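Local coordinates for nucleosome assembly protein 1, putative (Plasmodium falciparum, PDB 3FS3), which probably acts as a histone chaperone of the nucleosome assembly protein family, binding histones and chromatin, at residues D133-V138 with N167-N172; K177-K182 with F238-S243; I200-Y203 with N207-K210. All blocks are in the same frame, centred on the assembly; numbering follows the deposited sequence.

Overall arrangement
All three contacts lie in the globular part of the chain, apart from the long helix 49-99. Interactions 1 and 3 are neighbours, their centres about 9 Å apart, and the loop carrying Phe169 is tied to the loop carrying Trp202 by backbone bonding between Phe169 and Tyr203. Interaction 2 is nearer the middle of the chain, its centre about 9 Å from that of the chain and about 19 Å and 18 Å from the centres of interactions 1 and 3. Phe238 joins the three: its CZ lies 3.3 Å from Ile136 CG2, and its CD2 lies 3.5 Å from Ile208 CD1. In sequence, both segments of interaction 3 fall between those of interaction 2.

Interaction 1 of 3, residues D133-V138 with N167-N172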
ATOM      1  N   ASP A 133       7.826  19.921 -23.084  1.00 34.39           N
ATOM      2  CA  ASP A 133       8.676  18.901 -22.498  1.00 33.36           C
ATOM      3  C   ASP A 133       8.958  17.782 -23.498  1.00 33.86           C
ATOM      4  O   ASP A 133       9.975  17.097 -23.404  1.00 33.45           O
ATOM      5  CB  ASP A 133       8.022  18.287 -21.259  1.00 34.33           C
ATOM      6  CG  ASP A 133       7.882  19.273 -20.117  1.00 35.37           C
ATOM      7  OD1 ASP A 133       8.826  20.065 -19.884  1.00 27.23           O
ATOM      8  OD2 ASP A 133       6.830  19.233 -19.443  1.00 34.55           O
ATOM      9  N   GLU A 134       8.062  17.604 -24.462  1.00 30.53           N
ATOM     10  CA  GLU A 134       8.205  16.529 -25.440  1.00 31.81           C
ATOM     11  C   GLU A 134       9.454  16.571 -26.320  1.00 28.43           C
ATOM     12  O   GLU A 134      10.029  15.525 -26.634  1.00 24.31           O
ATOM     13  CB  GLU A 134       6.935  16.449 -26.301  1.00 33.92           C
ATOM     14  CG  GLU A 134       5.672  16.260 -25.455  1.00 40.87           C
ATOM     15  CD  GLU A 134       4.424  16.009 -26.279  1.00 47.04           C
ATOM     16  OE1 GLU A 134       4.124  16.827 -27.171  1.00 52.51           O
ATOM     17  OE2 GLU A 134       3.740  14.995 -26.030  1.00 50.99           O
ATOM     18  N   GLU A 135       9.887  17.761 -26.715  1.00 26.52           N
ATOM     19  CA  GLU A 135      11.073  17.852 -27.555  1.00 30.80           C
ATOM     20  C   GLU A 135      12.311  17.444 -26.772  1.00 27.19           C
ATOM     21  O   GLU A 135      13.331  17.086 -27.354  1.00 27.81           O
ATOM     22  CB  GLU A 135      11.239  19.263 -28.143  1.00 35.18           C
ATOM     23  CG  GLU A 135      11.302  20.401 -27.150  1.00 44.92           C
ATOM     24  CD  GLU A 135      11.215  21.758 -27.839  1.00 53.74           C
ATOM     25  OE1 GLU A 135      10.226  21.992 -28.573  1.00 59.26           O
ATOM     26  OE2 GLU A 135      12.129  22.590 -27.652  1.00 53.84           O
ATOM     27  N   ILE A 136      12.213  17.469 -25.448  1.00 23.03           N
ATOM     28  CA  ILE A 136      13.345  17.072 -24.622  1.00 20.46           C
ATOM     29  C   ILE A 136      13.278  15.564 -24.325  1.00 18.29           C
ATOM     30  O   ILE A 136      14.286  14.851 -24.408  1.00 15.67           O
ATOM     31  CB  ILE A 136      13.369  17.869 -23.295  1.00 19.76           C
ATOM     32  CG1 ILE A 136      13.401  19.369 -23.600  1.00 23.67           C
ATOM     33  CG2 ILE A 136      14.620  17.517 -22.479  1.00 20.70           C
ATOM     34  CD1 ILE A 136      13.274  20.247 -22.364  1.00 20.44           C
ATOM     35  N   LEU A 137      12.079  15.079 -24.027  1.00 17.54           N
ATOM     36  CA  LEU A 137      11.877  13.680 -23.686  1.00 21.44           C
ATOM     37  C   LEU A 137      12.170  12.685 -24.819  1.00 23.53           C
ATOM     38  O   LEU A 137      12.401  11.502 -24.567  1.00 26.24           O
ATOM     39  CB  LEU A 137      10.451  13.492 -23.143  1.00 20.87           C
ATOM     40  CG  LEU A 137      10.170  14.190 -21.804  1.00 21.27           C
ATOM     41  CD1 LEU A 137       8.670  14.148 -21.508  1.00 20.53           C
ATOM     42  CD2 LEU A 137      10.971  13.504 -20.672  1.00 18.12           C
ATOM     43  N   VAL A 138      12.170  13.159 -26.060  1.00 21.10           N
ATOM     44  CA  VAL A 138      12.468  12.290 -27.188  1.00 22.72           C
ATOM     45  C   VAL A 138      13.942  11.860 -27.159  1.00 24.11           C
ATOM     46  O   VAL A 138      14.336  10.942 -27.873  1.00 24.83           O
ATOM     47  CB  VAL A 138      12.179  12.984 -28.546  1.00 26.23           C
ATOM     48  CG1 VAL A 138      10.681  13.305 -28.665  1.00 27.25           C
ATOM     49  CG2 VAL A 138      13.018  14.247 -28.680  1.00 22.85           C
ATOM     50  N   ASN A 167      22.116  15.957 -26.300  1.00 22.83           N
ATOM     51  CA  ASN A 167      20.976  16.751 -26.706  1.00 24.54           C
ATOM     52  C   ASN A 167      21.283  18.245 -26.591  1.00 23.16           C
ATOM     53  O   ASN A 167      22.190  18.643 -25.876  1.00 17.07           O
ATOM     54  CB  ASN A 167      19.781  16.363 -25.831  1.00 19.41           C
ATOM     55  CG  ASN A 167      19.937  16.847 -24.410  1.00 22.70           C
ATOM     56  OD1 ASN A 167      19.756  18.030 -24.134  1.00 23.33           O
ATOM     57  ND2 ASN A 167      20.297  15.941 -23.499  1.00 16.72           N
ATOM     58  N   PRO A 168      20.517  19.089 -27.297  1.00 24.45           N
ATOM     59  CA  PRO A 168      20.714  20.542 -27.283  1.00 24.75           C
ATOM     60  C   PRO A 168      20.096  21.300 -26.113  1.00 24.89           C
ATOM     61  O   PRO A 168      20.118  22.533 -26.085  1.00 27.02           O
ATOM     62  CB  PRO A 168      20.127  20.967 -28.629  1.00 25.13           C
ATOM     63  CG  PRO A 168      18.951  20.032 -28.765  1.00 21.00           C
ATOM     64  CD  PRO A 168      19.512  18.697 -28.305  1.00 23.04           C
ATOM     65  N   PHE A 169      19.567  20.573 -25.137  1.00 23.14           N
ATOM     66  CA  PHE A 169      18.917  21.212 -23.996  1.00 23.81           C
ATOM     67  C   PHE A 169      19.782  21.298 -22.745  1.00 25.32           C
ATOM     68  O   PHE A 169      19.845  22.346 -22.103  1.00 25.35           O
ATOM     69  CB  PHE A 169      17.611  20.482 -23.701  1.00 24.00           C
ATOM     70  CG  PHE A 169      16.635  20.555 -24.826  1.00 21.55           C
ATOM     71  CD1 PHE A 169      15.896  21.719 -25.046  1.00 23.99           C
ATOM     72  CD2 PHE A 169      16.489  19.489 -25.702  1.00 23.05           C
ATOM     73  CE1 PHE A 169      15.022  21.823 -26.132  1.00 23.15           C
ATOM     74  CE2 PHE A 169      15.618  19.579 -26.792  1.00 28.51           C
ATOM     75  CZ  PHE A 169      14.882  20.753 -27.007  1.00 25.30           C
ATOM     76  N   PHE A 170      20.438  20.198 -22.389  1.00 24.08           N
ATOM     77  CA  PHE A 170      21.318  20.192 -21.231  1.00 23.01           C
ATOM     78  C   PHE A 170      22.444  19.207 -21.475  1.00 22.63           C
ATOM     79  O   PHE A 170      22.312  18.306 -22.300  1.00 22.07           O
ATOM     80  CB  PHE A 170      20.547  19.855 -19.943  1.00 24.26           C
ATOM     81  CG  PHE A 170      19.753  18.583 -20.007  1.00 25.92           C
ATOM     82  CD1 PHE A 170      20.389  17.347 -20.048  1.00 23.90           C
ATOM     83  CD2 PHE A 170      18.355  18.624 -19.981  1.00 27.55           C
ATOM     84  CE1 PHE A 170      19.647  16.168 -20.057  1.00 24.05           C
ATOM     85  CE2 PHE A 170      17.602  17.449 -19.991  1.00 23.61           C
ATOM     86  CZ  PHE A 170      18.253  16.219 -20.028  1.00 26.73           C
ATOM     87  N   SER A 171      23.556  19.387 -20.770  1.00 20.33           N
ATOM     88  CA  SER A 171      24.720  18.524 -20.953  1.00 25.49           C
ATOM     89  C   SER A 171      24.685  17.210 -20.174  1.00 23.46           C
ATOM     90  O   SER A 171      25.350  16.254 -20.554  1.00 26.14           O
ATOM     91  CB  SER A 171      25.995  19.292 -20.580  1.00 24.10           C
ATOM     92  OG  SER A 171      25.929  19.761 -19.241  1.00 21.36           O
ATOM     93  N   ASN A 172      23.917  17.172 -19.090  1.00 24.86           N
ATOM     94  CA  ASN A 172      23.817  15.976 -18.248  1.00 22.59           C
ATOM     95  C   ASN A 172      23.507  14.745 -19.082  1.00 24.76           C
ATOM     96  O   ASN A 172      22.569  14.750 -19.886  1.00 21.01           O
ATOM     97  CB  ASN A 172      22.706  16.132 -17.203  1.00 19.24           C
ATOM     98  CG  ASN A 172      22.762  17.457 -16.482  1.00 23.18           C
ATOM     99  OD1 ASN A 172      22.412  18.495 -17.044  1.00 27.21           O
ATOM    100  ND2 ASN A 172      23.212  17.434 -15.234  1.00 17.79           N
TER
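Ile136, on helix 131-137, packs against one face of the Phe169 ring, and its side chain can be followed outward from CB. The first branch, CG1, sits over the middle of the ring face, 3.5 Å from the centroid and only 7° off the normal, a CH-pi contact. CD1 continues past the ring centre toward the CG-CD1 side, 4.0 Å from Phe169 CD1. The other branch, CG2, turns to the second aromatic and comes 3.9 Å from Phe170 CE2. With chi1 at -57°, CG1 stands beside the backbone N and CG2 opposite it, which splits the isoleucine between the two phenylalanines. This packs the short helix 131-137 against the connection between the antiparallel strands 158-164 and 174-181, beyond the end of the sheet in the NAP fold. Glu135 reaches the same Phe169 ring from its rim: the chain is extended beyond CG, CG lies 3.6 Å from Phe169 CZ, and OE2 arrives at the edge, near the ring plane, 3.4 Å from CE1. The carboxylate is turned well out of the ring plane. Asn167 shapes the loop that presents both rings. Its OD1 accepts from Phe169 N at 2.7 Å, closing an Asx turn, and from Phe170 N at 2.9 Å in a straighter bond of 166°. Phe170 also meets Phe164 edge-to-face.

Interaction 2 of 3, residues K177-K182 with F238-S243; sequences KTYHMK and FHFFTS
A buried polar and cation-pi contact joins the sheet to the loop segment 238-243, at the side of strand 174-181 that faces helix 260-289. Lys177 carries it. Its CG is anti to the backbone N (chi1 -177°), and bends at chi2 and chi4 carry the chain over one face of the Phe240 ring. On the way, CB and CG rest against the rim of that ring, CB 3.6 Å from Phe240 CE2. The ammonium nitrogen then comes to lie over the centre of the ring face, 4.2 Å from the centroid and 5° off the normal. From the same position NZ donates to Phe240 O at 2.7 Å, meeting the carbonyl nearly end-on with a C=O...N angle of 163°. One residue thus offers the lysine both its pi face and its backbone oxygen. The charge has a further partner in Asp270 of helix 260-289, with which NZ forms a salt bridge, so this buried ammonium is probably well stabilised.

Tyr179, two residues along the strand on the same face of the sheet, brings its hydroxyl to the far end of the Phe240 ring, OH 3.2 Å from CE1. Phe240 CZ in turn lies at the edge of the tyrosine ring, 4.2 Å from Tyr179 CZ. The hydroxyl's own hydrogen bond is to Asp270, whose two carboxylate oxygens therefore serve Lys177 and Tyr179 separately. On the loop side, Thr242 OG1 donates to His239 O at 2.8 Å, bracing the backbone from His239 to Thr242. Joining strand, loop and helix around one carboxylate, the cluster belongs to the layered core of the NAP domain, where an antiparallel sheet is covered by helix.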
ATOM      1  N   LYS A 177      16.987  11.126  -9.317  1.00 29.06           N
ATOM      2  CA  LYS A 177      16.139  11.618  -8.249  1.00 31.63           C
ATOM      3  C   LYS A 177      16.225  10.554  -7.162  1.00 33.09           C
ATOM      4  O   LYS A 177      15.885   9.391  -7.395  1.00 33.15           O
ATOM      5  CB  LYS A 177      14.700  11.760  -8.746  1.00 34.66           C
ATOM      6  CG  LYS A 177      13.731  12.340  -7.727  1.00 33.48           C
ATOM      7  CD  LYS A 177      13.998  13.807  -7.485  1.00 33.62           C
ATOM      8  CE  LYS A 177      13.018  14.396  -6.473  1.00 34.56           C
ATOM      9  NZ  LYS A 177      11.679  14.678  -7.042  1.00 33.79           N
ATOM     10  N   THR A 178      16.702  10.948  -5.985  1.00 35.18           N
ATOM     11  CA  THR A 178      16.850  10.025  -4.867  1.00 36.80           C
ATOM     12  C   THR A 178      15.787  10.229  -3.791  1.00 37.76           C
ATOM     13  O   THR A 178      15.643  11.320  -3.245  1.00 37.24           O
ATOM     14  CB  THR A 178      18.236  10.175  -4.212  1.00 39.56           C
ATOM     15  OG1 THR A 178      19.251  10.081  -5.218  1.00 39.60           O
ATOM     16  CG2 THR A 178      18.459   9.071  -3.174  1.00 38.65           C
ATOM     17  N   TYR A 179      15.039   9.171  -3.495  1.00 38.72           N
ATOM     18  CA  TYR A 179      14.004   9.232  -2.471  1.00 39.47           C
ATOM     19  C   TYR A 179      14.512   8.539  -1.213  1.00 41.50           C
ATOM     20  O   TYR A 179      14.700   7.322  -1.198  1.00 39.57           O
ATOM     21  CB  TYR A 179      12.720   8.561  -2.968  1.00 35.98           C
ATOM     22  CG  TYR A 179      12.005   9.388  -4.007  1.00 36.45           C
ATOM     23  CD1 TYR A 179      11.104  10.386  -3.636  1.00 35.76           C
ATOM     24  CD2 TYR A 179      12.304   9.242  -5.356  1.00 31.70           C
ATOM     25  CE1 TYR A 179      10.526  11.224  -4.589  1.00 36.40           C
ATOM     26  CE2 TYR A 179      11.738  10.069  -6.312  1.00 34.12           C
ATOM     27  CZ  TYR A 179      10.853  11.058  -5.927  1.00 36.00           C
ATOM     28  OH  TYR A 179      10.316  11.882  -6.888  1.00 38.70           O
ATOM     29  N   HIS A 180      14.751   9.331  -0.169  1.00 44.53           N
ATOM     30  CA  HIS A 180      15.242   8.819   1.112  1.00 49.03           C
ATOM     31  C   HIS A 180      14.060   8.499   2.011  1.00 48.85           C
ATOM     32  O   HIS A 180      13.239   9.369   2.297  1.00 47.85           O
ATOM     33  CB  HIS A 180      16.138   9.861   1.783  1.00 49.15           C
ATOM     34  CG  HIS A 180      17.468  10.031   1.115  1.00 52.04           C
ATOM     35  ND1 HIS A 180      18.502   9.135   1.278  1.00 53.71           N
ATOM     36  CD2 HIS A 180      17.928  10.988   0.275  1.00 51.06           C
ATOM     37  CE1 HIS A 180      19.544   9.535   0.571  1.00 53.24           C
ATOM     38  NE2 HIS A 180      19.222  10.657  -0.046  1.00 51.36           N
ATOM     39  N   MET A 181      13.972   7.253   2.464  1.00 51.14           N
ATOM     40  CA  MET A 181      12.849   6.864   3.308  1.00 53.85           C
ATOM     41  C   MET A 181      13.174   5.865   4.414  1.00 53.31           C
ATOM     42  O   MET A 181      14.148   5.117   4.327  1.00 49.82           O
ATOM     43  CB  MET A 181      11.744   6.315   2.422  1.00 55.38           C
ATOM     44  CG  MET A 181      11.403   7.259   1.298  1.00 56.02           C
ATOM     45  SD  MET A 181      10.534   6.435   0.002  1.00 57.70           S
ATOM     46  CE  MET A 181       8.884   6.430   0.714  1.00 55.44           C
ATOM     47  N   LYS A 182      12.335   5.874   5.449  1.00 55.54           N
ATOM     48  CA  LYS A 182      12.486   4.995   6.607  1.00 56.94           C
ATOM     49  C   LYS A 182      12.966   3.599   6.234  1.00 55.56           C
ATOM     50  O   LYS A 182      13.829   3.037   6.907  1.00 55.83           O
ATOM     51  CB  LYS A 182      11.166   4.905   7.365  1.00 55.53           C
ATOM     52  N   PHE A 238      10.127  18.644 -15.957  1.00 26.96           N
ATOM     53  CA  PHE A 238      11.441  18.737 -15.352  1.00 27.12           C
ATOM     54  C   PHE A 238      11.511  19.386 -13.974  1.00 29.34           C
ATOM     55  O   PHE A 238      12.577  19.455 -13.358  1.00 28.21           O
ATOM     56  CB  PHE A 238      12.386  19.373 -16.372  1.00 25.74           C
ATOM     57  CG  PHE A 238      12.623  18.489 -17.571  1.00 18.04           C
ATOM     58  CD1 PHE A 238      13.640  17.538 -17.561  1.00 17.81           C
ATOM     59  CD2 PHE A 238      11.768  18.545 -18.674  1.00 19.20           C
ATOM     60  CE1 PHE A 238      13.804  16.647 -18.634  1.00 17.66           C
ATOM     61  CE2 PHE A 238      11.918  17.665 -19.750  1.00 17.67           C
ATOM     62  CZ  PHE A 238      12.940  16.710 -19.731  1.00 17.30           C
ATOM     63  N   HIS A 239      10.359  19.826 -13.475  1.00 33.07           N
ATOM     64  CA  HIS A 239      10.288  20.399 -12.139  1.00 32.91           C
ATOM     65  C   HIS A 239      10.404  19.221 -11.181  1.00 32.72           C
ATOM     66  O   HIS A 239      10.579  19.396  -9.979  1.00 32.85           O
ATOM     67  CB  HIS A 239       8.958  21.124 -11.934  1.00 34.99           C
ATOM     68  CG  HIS A 239       8.987  22.558 -12.358  1.00 34.88           C
ATOM     69  ND1 HIS A 239       7.999  23.128 -13.130  1.00 41.54           N
ATOM     70  CD2 HIS A 239       9.886  23.539 -12.111  1.00 35.62           C
ATOM     71  CE1 HIS A 239       8.289  24.400 -13.342  1.00 37.40           C
ATOM     72  NE2 HIS A 239       9.428  24.674 -12.735  1.00 39.22           N
ATOM     73  N   PHE A 240      10.299  18.017 -11.741  1.00 27.33           N
ATOM     74  CA  PHE A 240      10.416  16.775 -10.989  1.00 29.29           C
ATOM     75  C   PHE A 240      11.804  16.711 -10.356  1.00 29.84           C
ATOM     76  O   PHE A 240      11.984  16.183  -9.262  1.00 32.00           O
ATOM     77  CB  PHE A 240      10.236  15.582 -11.939  1.00 26.96           C
ATOM     78  CG  PHE A 240      10.435  14.236 -11.287  1.00 28.65           C
ATOM     79  CD1 PHE A 240       9.406  13.631 -10.572  1.00 28.50           C
ATOM     80  CD2 PHE A 240      11.652  13.565 -11.405  1.00 31.33           C
ATOM     81  CE1 PHE A 240       9.580  12.373  -9.983  1.00 32.25           C
ATOM     82  CE2 PHE A 240      11.839  12.304 -10.817  1.00 35.79           C
ATOM     83  CZ  PHE A 240      10.797  11.707 -10.105  1.00 30.81           C
ATOM     84  N   PHE A 241      12.794  17.244 -11.054  1.00 32.69           N
ATOM     85  CA  PHE A 241      14.156  17.214 -10.541  1.00 38.17           C
ATOM     86  C   PHE A 241      14.426  18.402  -9.626  1.00 42.15           C
ATOM     87  O   PHE A 241      15.338  19.195  -9.849  1.00 45.10           O
ATOM     88  CB  PHE A 241      15.128  17.158 -11.718  1.00 30.37           C
ATOM     89  CG  PHE A 241      14.927  15.944 -12.592  1.00 28.25           C
ATOM     90  CD1 PHE A 241      15.452  14.712 -12.219  1.00 22.17           C
ATOM     91  CD2 PHE A 241      14.176  16.029 -13.763  1.00 23.84           C
ATOM     92  CE1 PHE A 241      15.238  13.583 -12.990  1.00 22.72           C
ATOM     93  CE2 PHE A 241      13.951  14.909 -14.545  1.00 25.33           C
ATOM     94  CZ  PHE A 241      14.485  13.678 -14.158  1.00 28.57           C
ATOM     95  N   THR A 242      13.602  18.501  -8.585  1.00 47.09           N
ATOM     96  CA  THR A 242      13.698  19.557  -7.587  1.00 52.02           C
ATOM     97  C   THR A 242      13.827  18.877  -6.229  1.00 56.09           C
ATOM     98  O   THR A 242      13.028  18.002  -5.889  1.00 56.88           O
ATOM     99  CB  THR A 242      12.431  20.457  -7.598  1.00 52.56           C
ATOM    100  OG1 THR A 242      12.396  21.230  -8.806  1.00 52.23           O
ATOM    101  CG2 THR A 242      12.429  21.398  -6.408  1.00 52.63           C
ATOM    102  N   SER A 243      14.841  19.270  -5.462  1.00 60.54           N
ATOM    103  CA  SER A 243      15.076  18.688  -4.143  1.00 66.14           C
ATOM    104  C   SER A 243      14.119  19.241  -3.088  1.00 69.56           C
ATOM    105  O   SER A 243      13.833  20.440  -3.058  1.00 70.46           O
ATOM    106  CB  SER A 243      16.521  18.947  -3.698  1.00 65.52           C
ATOM    107  OG  SER A 243      17.449  18.364  -4.594  1.00 66.12           O
TER

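Interaction 3 of 3, residues I200-Y203 with N207-K210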
ATOM      1  N   ILE A 200      20.130  20.288 -13.228  1.00 28.45           N
ATOM      2  CA  ILE A 200      20.181  20.230 -14.679  1.00 26.73           C
ATOM      3  C   ILE A 200      21.049  21.343 -15.241  1.00 27.32           C
ATOM      4  O   ILE A 200      20.834  22.507 -14.939  1.00 26.29           O
ATOM      5  CB  ILE A 200      18.763  20.351 -15.275  1.00 27.81           C
ATOM      6  CG1 ILE A 200      17.863  19.257 -14.689  1.00 27.60           C
ATOM      7  CG2 ILE A 200      18.820  20.251 -16.813  1.00 20.04           C
ATOM      8  CD1 ILE A 200      16.411  19.338 -15.150  1.00 25.12           C
ATOM      9  N   ASP A 201      22.027  20.989 -16.067  1.00 25.50           N
ATOM     10  CA  ASP A 201      22.893  22.003 -16.657  1.00 26.79           C
ATOM     11  C   ASP A 201      22.344  22.465 -17.994  1.00 24.80           C
ATOM     12  O   ASP A 201      22.862  22.100 -19.049  1.00 23.56           O
ATOM     13  CB  ASP A 201      24.310  21.461 -16.819  1.00 25.73           C
ATOM     14  CG  ASP A 201      24.951  21.145 -15.483  1.00 30.64           C
ATOM     15  OD1 ASP A 201      24.917  22.033 -14.606  1.00 28.91           O
ATOM     16  OD2 ASP A 201      25.478  20.023 -15.305  1.00 32.53           O
ATOM     17  N   TRP A 202      21.298  23.285 -17.939  1.00 23.39           N
ATOM     18  CA  TRP A 202      20.654  23.794 -19.147  1.00 24.45           C
ATOM     19  C   TRP A 202      21.561  24.639 -20.038  1.00 25.97           C
ATOM     20  O   TRP A 202      22.348  25.451 -19.550  1.00 25.25           O
ATOM     21  CB  TRP A 202      19.424  24.643 -18.793  1.00 25.13           C
ATOM     22  CG  TRP A 202      18.338  23.939 -18.036  1.00 22.95           C
ATOM     23  CD1 TRP A 202      18.128  23.968 -16.689  1.00 27.99           C
ATOM     24  CD2 TRP A 202      17.289  23.132 -18.589  1.00 22.04           C
ATOM     25  NE1 TRP A 202      17.007  23.236 -16.365  1.00 27.06           N
ATOM     26  CE2 TRP A 202      16.473  22.713 -17.513  1.00 24.86           C
ATOM     27  CE3 TRP A 202      16.958  22.727 -19.891  1.00 18.61           C
ATOM     28  CZ2 TRP A 202      15.342  21.904 -17.698  1.00 20.64           C
ATOM     29  CZ3 TRP A 202      15.832  21.923 -20.076  1.00 21.50           C
ATOM     30  CH2 TRP A 202      15.038  21.521 -18.981  1.00 20.88           C
ATOM     31  N   TYR A 203      21.443  24.453 -21.348  1.00 24.19           N
ATOM     32  CA  TYR A 203      22.224  25.257 -22.275  1.00 27.51           C
ATOM     33  C   TYR A 203      21.510  26.596 -22.459  1.00 29.16           C
ATOM     34  O   TYR A 203      20.335  26.743 -22.104  1.00 28.19           O
ATOM     35  CB  TYR A 203      22.370  24.561 -23.625  1.00 24.72           C
ATOM     36  CG  TYR A 203      23.322  23.391 -23.616  1.00 27.88           C
ATOM     37  CD1 TYR A 203      24.653  23.548 -23.213  1.00 26.39           C
ATOM     38  CD2 TYR A 203      22.915  22.138 -24.073  1.00 24.55           C
ATOM     39  CE1 TYR A 203      25.559  22.477 -23.280  1.00 26.43           C
ATOM     40  CE2 TYR A 203      23.803  21.073 -24.143  1.00 24.68           C
ATOM     41  CZ  TYR A 203      25.121  21.246 -23.754  1.00 26.00           C
ATOM     42  OH  TYR A 203      25.996  20.194 -23.885  1.00 25.03           O
ATOM     43  N   ASN A 207      16.429  26.605 -20.947  1.00 36.24           N
ATOM     44  CA  ASN A 207      15.738  26.276 -19.710  1.00 39.94           C
ATOM     45  C   ASN A 207      14.231  26.528 -19.822  1.00 45.50           C
ATOM     46  O   ASN A 207      13.756  27.645 -19.611  1.00 44.96           O
ATOM     47  CB  ASN A 207      16.331  27.078 -18.552  1.00 39.36           C
ATOM     48  CG  ASN A 207      15.826  26.613 -17.196  1.00 41.12           C
ATOM     49  OD1 ASN A 207      15.046  25.666 -17.094  1.00 37.52           O
ATOM     50  ND2 ASN A 207      16.278  27.284 -16.144  1.00 41.27           N
ATOM     51  N   ILE A 208      13.488  25.475 -20.152  1.00 49.15           N
ATOM     52  CA  ILE A 208      12.037  25.556 -20.294  1.00 51.90           C
ATOM     53  C   ILE A 208      11.354  25.957 -18.996  1.00 53.86           C
ATOM     54  O   ILE A 208      10.218  26.425 -19.011  1.00 55.43           O
ATOM     55  CB  ILE A 208      11.440  24.211 -20.737  1.00 52.41           C
ATOM     56  CG1 ILE A 208      11.850  23.119 -19.749  1.00 52.92           C
ATOM     57  CG2 ILE A 208      11.895  23.880 -22.146  1.00 54.86           C
ATOM     58  CD1 ILE A 208      11.287  21.761 -20.065  1.00 57.30           C
ATOM     59  N   LEU A 209      12.037  25.766 -17.873  1.00 55.69           N
ATOM     60  CA  LEU A 209      11.462  26.125 -16.582  1.00 57.85           C
ATOM     61  C   LEU A 209      11.307  27.640 -16.495  1.00 62.28           C
ATOM     62  O   LEU A 209      10.698  28.161 -15.559  1.00 63.67           O
ATOM     63  CB  LEU A 209      12.351  25.627 -15.440  1.00 54.47           C
ATOM     64  CG  LEU A 209      12.584  24.118 -15.330  1.00 53.02           C
ATOM     65  CD1 LEU A 209      13.455  23.837 -14.119  1.00 51.01           C
ATOM     66  CD2 LEU A 209      11.256  23.386 -15.205  1.00 50.70           C
ATOM     67  N   LYS A 210      11.868  28.336 -17.482  1.00 66.14           N
ATOM     68  CA  LYS A 210      11.812  29.794 -17.556  1.00 70.54           C
ATOM     69  C   LYS A 210      11.272  30.260 -18.906  1.00 74.00           C
ATOM     70  O   LYS A 210      11.444  29.578 -19.919  1.00 75.34           O
ATOM     71  CB  LYS A 210      13.209  30.392 -17.348  1.00 69.98           C
ATOM     72  CG  LYS A 210      13.568  30.707 -15.907  1.00 71.97           C
ATOM     73  CD  LYS A 210      13.479  29.487 -15.008  1.00 71.02           C
ATOM     74  CE  LYS A 210      13.718  29.870 -13.560  1.00 70.75           C
ATOM     75  NZ  LYS A 210      13.559  28.709 -12.643  1.00 73.64           N
TER
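An Asx turn combined with a type I beta turn, Asn207 to Lys210, lies against the indole of Trp202 at the protein surface. Asn207 OD1 accepts from Leu209 N at 3.1 Å, with the donor 52° out of the carbonyl plane, so the bond misses the lone pairs. The same side chain lies almost flat on the indole: amide and ring planes are 16° apart, and OD1 stands 3.2 Å above the ring, toward its rim. OD1 is also 3.2 Å from Trp202 NE1, but it lies above the ring face, at too poor an angle for a hydrogen bond. Asn207 CB adds a CH-pi contact over the face of the five-membered ring, 4.0 Å from its centroid. A chi1 of -170° swings the amide away from the backbone N and across the pyrrole side of the indole. At the benzene end, Ile208 CG1 touches Trp202 CH2 at 3.6 Å, while Leu209 CG is a looser neighbour, 4.3 Å from CZ2. Ile200 CG2 comes against the opposite face, near its rim, so the indole has its own segment on one side and the turn on the other. Both segments lie in the long connection from strand 192-197 to helix 260-289, and Trp202 and Ile208 both reach Ile136 on helix 131-137, while Tyr203 pairs through its backbone with Phe169 in the loop before strand 174-181.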